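Local coordinates for protein Amuc_1100 (Akkermansia muciniphila, PDB 6KNY) that is of unknown function but is probably held in the membrane by a transmembrane helix that the crystallised form lacks, at residues L120-K125 / Q197-T202. Residues are numbered along the deposited sequence; the frame is centred on the assembly and turned at random.
Sequences LGFELK and QDYLFT
Y199 and F122 meet ring to ring, turned obliquely: the planes stand at 57° with centroids 5.8 Å apart. F122 CE1 comes up to the edge of the tyrosine ring, near its plane, and lies 3.7 Å from Y199 CE1. The two side chains run past each other in opposite directions. F122 has CG anti to its own backbone nitrogen (chi1 165°), which swings the ring from the flank of helix 117-134 toward the loop that leads into strand 201-210. Being wholly apolar, phenylalanine suits this buried place, where H275 meets it edge-to-face and L273 of strand 265-276 also packs on it.

Tyrosine suits the border: its ring carbons join the apolar cluster while its hydroxyl reaches past F122 to a point about one turn further along the helix, where Y199 OH lies 3.6 Å from K125 CB. This is a van der Waals touch, and no hydrogen bond spans the two segments. Y199 also packs on A126 and S62. Across this contact K125 offers chiefly its CB; bends at chi2 and chi4 lead NZ away to a salt bridge with E76 on helix 70-91, a fitting use of a long, exposed residue. With the ring cut back to an alanine at Y199, F122 CE1 and K125 CB would probably lose their partner across this contact, and a gap would be likely to open between helix and loop. The join thus rests on dispersion and burial of carbon, with charge kept at its outer margin.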
loop_
_atom_site.group_PDB
_atom_site.type_symbol
_atom_site.label_atom_id
_atom_site.label_comp_id
_atom_site.label_asym_id
_atom_site.label_seq_id
_atom_site.Cartn_x
_atom_site.Cartn_y
_atom_site.Cartn_z
ATOM N N LEU A 120 4.817 10.331 4.234
ATOM C CA LEU A 120 4.753 8.933 4.660
ATOM C C LEU A 120 3.381 8.542 5.207
ATOM O O LEU A 120 2.968 7.375 5.076
ATOM C CB LEU A 120 5.815 8.669 5.720
ATOM C CG LEU A 120 7.247 8.777 5.200
ATOM C CD1 LEU A 120 8.243 8.715 6.348
ATOM C CD2 LEU A 120 7.522 7.665 4.193
ATOM N N GLY A 121 2.679 9.473 5.867
ATOM C CA GLY A 121 1.367 9.132 6.409
ATOM C C GLY A 121 0.343 8.892 5.321
ATOM O O GLY A 121 -0.517 8.023 5.445
ATOM N N PHE A 122 0.421 9.665 4.237
ATOM C CA PHE A 122 -0.406 9.383 3.070
ATOM C C PHE A 122 -0.088 7.996 2.527
ATOM O O PHE A 122 -0.990 7.193 2.289
ATOM C CB PHE A 122 -0.175 10.435 1.980
ATOM C CG PHE A 122 -0.697 10.025 0.629
ATOM C CD1 PHE A 122 -2.050 10.155 0.325
ATOM C CD2 PHE A 122 0.147 9.473 -0.325
ATOM C CE1 PHE A 122 -2.540 9.755 -0.917
ATOM C CE2 PHE A 122 -0.339 9.084 -1.563
ATOM C CZ PHE A 122 -1.671 9.226 -1.861
ATOM N N GLU A 123 1.201 7.697 2.346
ATOM C CA GLU A 123 1.597 6.408 1.775
ATOM C C GLU A 123 1.210 5.257 2.689
ATOM O O GLU A 123 0.714 4.221 2.232
ATOM C CB GLU A 123 3.100 6.388 1.494
ATOM C CG GLU A 123 3.489 5.216 0.628
ATOM C CD GLU A 123 4.946 5.219 0.235
ATOM O OE1 GLU A 123 5.774 5.782 0.984
ATOM O OE2 GLU A 123 5.260 4.629 -0.818
ATOM N N LEU A 124 1.419 5.427 3.995
ATOM C CA LEU A 124 1.023 4.400 4.952
ATOM C C LEU A 124 -0.487 4.177 4.944
ATOM O O LEU A 124 -0.949 3.032 4.988
ATOM C CB LEU A 124 1.511 4.797 6.346
ATOM C CG LEU A 124 1.003 3.976 7.541
ATOM C CD1 LEU A 124 1.218 2.469 7.332
ATOM C CD2 LEU A 124 1.644 4.463 8.853
ATOM N N LYS A 125 -1.279 5.254 4.896
ATOM C CA LYS A 125 -2.732 5.067 4.900
ATOM C C LYS A 125 -3.199 4.349 3.643
ATOM O O LYS A 125 -4.083 3.485 3.712
ATOM C CB LYS A 125 -3.463 6.412 5.047
ATOM C CG LYS A 125 -3.419 6.962 6.474
ATOM C CD LYS A 125 -4.777 6.879 7.235
ATOM C CE LYS A 125 -4.820 7.667 8.563
ATOM N NZ LYS A 125 -5.260 6.890 9.773
ATOM N N GLN A 197 -11.096 2.616 -4.125
ATOM C CA GLN A 197 -12.046 3.717 -4.209
ATOM C C GLN A 197 -11.384 5.075 -3.999
ATOM O O GLN A 197 -11.656 6.030 -4.738
ATOM C CB GLN A 197 -13.149 3.511 -3.161
ATOM C CG GLN A 197 -13.504 2.023 -2.866
ATOM C CD GLN A 197 -12.422 1.245 -2.077
ATOM O OE1 GLN A 197 -11.775 1.776 -1.163
ATOM N NE2 GLN A 197 -12.224 -0.017 -2.444
ATOM N N ASP A 198 -10.493 5.161 -3.009
ATOM C CA ASP A 198 -9.949 6.422 -2.540
ATOM C C ASP A 198 -8.490 6.622 -2.903
ATOM O O ASP A 198 -7.977 7.731 -2.739
ATOM C CB ASP A 198 -10.067 6.508 -1.011
ATOM C CG ASP A 198 -11.507 6.660 -0.524
ATOM O OD1 ASP A 198 -12.367 7.158 -1.289
ATOM O OD2 ASP A 198 -11.770 6.254 0.631
ATOM N N TYR A 199 -7.811 5.573 -3.360
ATOM C CA TYR A 199 -6.384 5.616 -3.636
ATOM C C TYR A 199 -6.140 4.968 -4.987
ATOM O O TYR A 199 -6.707 3.911 -5.276
ATOM C CB TYR A 199 -5.595 4.892 -2.539
ATOM C CG TYR A 199 -5.686 5.550 -1.178
ATOM C CD1 TYR A 199 -4.907 6.661 -0.866
ATOM C CD2 TYR A 199 -6.540 5.052 -0.196
ATOM C CE1 TYR A 199 -4.965 7.245 0.389
ATOM C CE2 TYR A 199 -6.613 5.637 1.061
ATOM C CZ TYR A 199 -5.834 6.735 1.342
ATOM O OH TYR A 199 -5.905 7.327 2.586
ATOM N N LEU A 200 -5.302 5.597 -5.812
ATOM C CA LEU A 200 -5.017 5.112 -7.164
ATOM C C LEU A 200 -3.676 4.375 -7.178
ATOM O O LEU A 200 -2.611 5.001 -7.087
ATOM C CB LEU A 200 -5.017 6.273 -8.161
ATOM C CG LEU A 200 -4.663 5.966 -9.631
ATOM C CD1 LEU A 200 -5.608 4.928 -10.225
ATOM C CD2 LEU A 200 -4.720 7.286 -10.449
ATOM N N PHE A 201 -3.730 3.049 -7.290
ATOM C CA PHE A 201 -2.543 2.221 -7.506
ATOM C C PHE A 201 -2.519 1.804 -8.965
ATOM O O PHE A 201 -3.511 1.267 -9.477
ATOM C CB PHE A 201 -2.549 0.963 -6.632
ATOM C CG PHE A 201 -2.307 1.222 -5.173
ATOM C CD1 PHE A 201 -1.018 1.219 -4.657
ATOM C CD2 PHE A 201 -3.381 1.423 -4.299
ATOM C CE1 PHE A 201 -0.794 1.438 -3.299
ATOM C CE2 PHE A 201 -3.161 1.637 -2.946
ATOM C CZ PHE A 201 -1.875 1.636 -2.444
ATOM N N THR A 202 -1.406 2.056 -9.636
ATOM C CA THR A 202 -1.290 1.661 -11.025
ATOM C C THR A 202 -0.263 0.542 -11.120
ATOM O O THR A 202 0.649 0.451 -10.296
ATOM C CB THR A 202 -0.927 2.866 -11.907
ATOM O OG1 THR A 202 -1.054 2.493 -13.290
ATOM C CG2 THR A 202 0.500 3.331 -11.628
#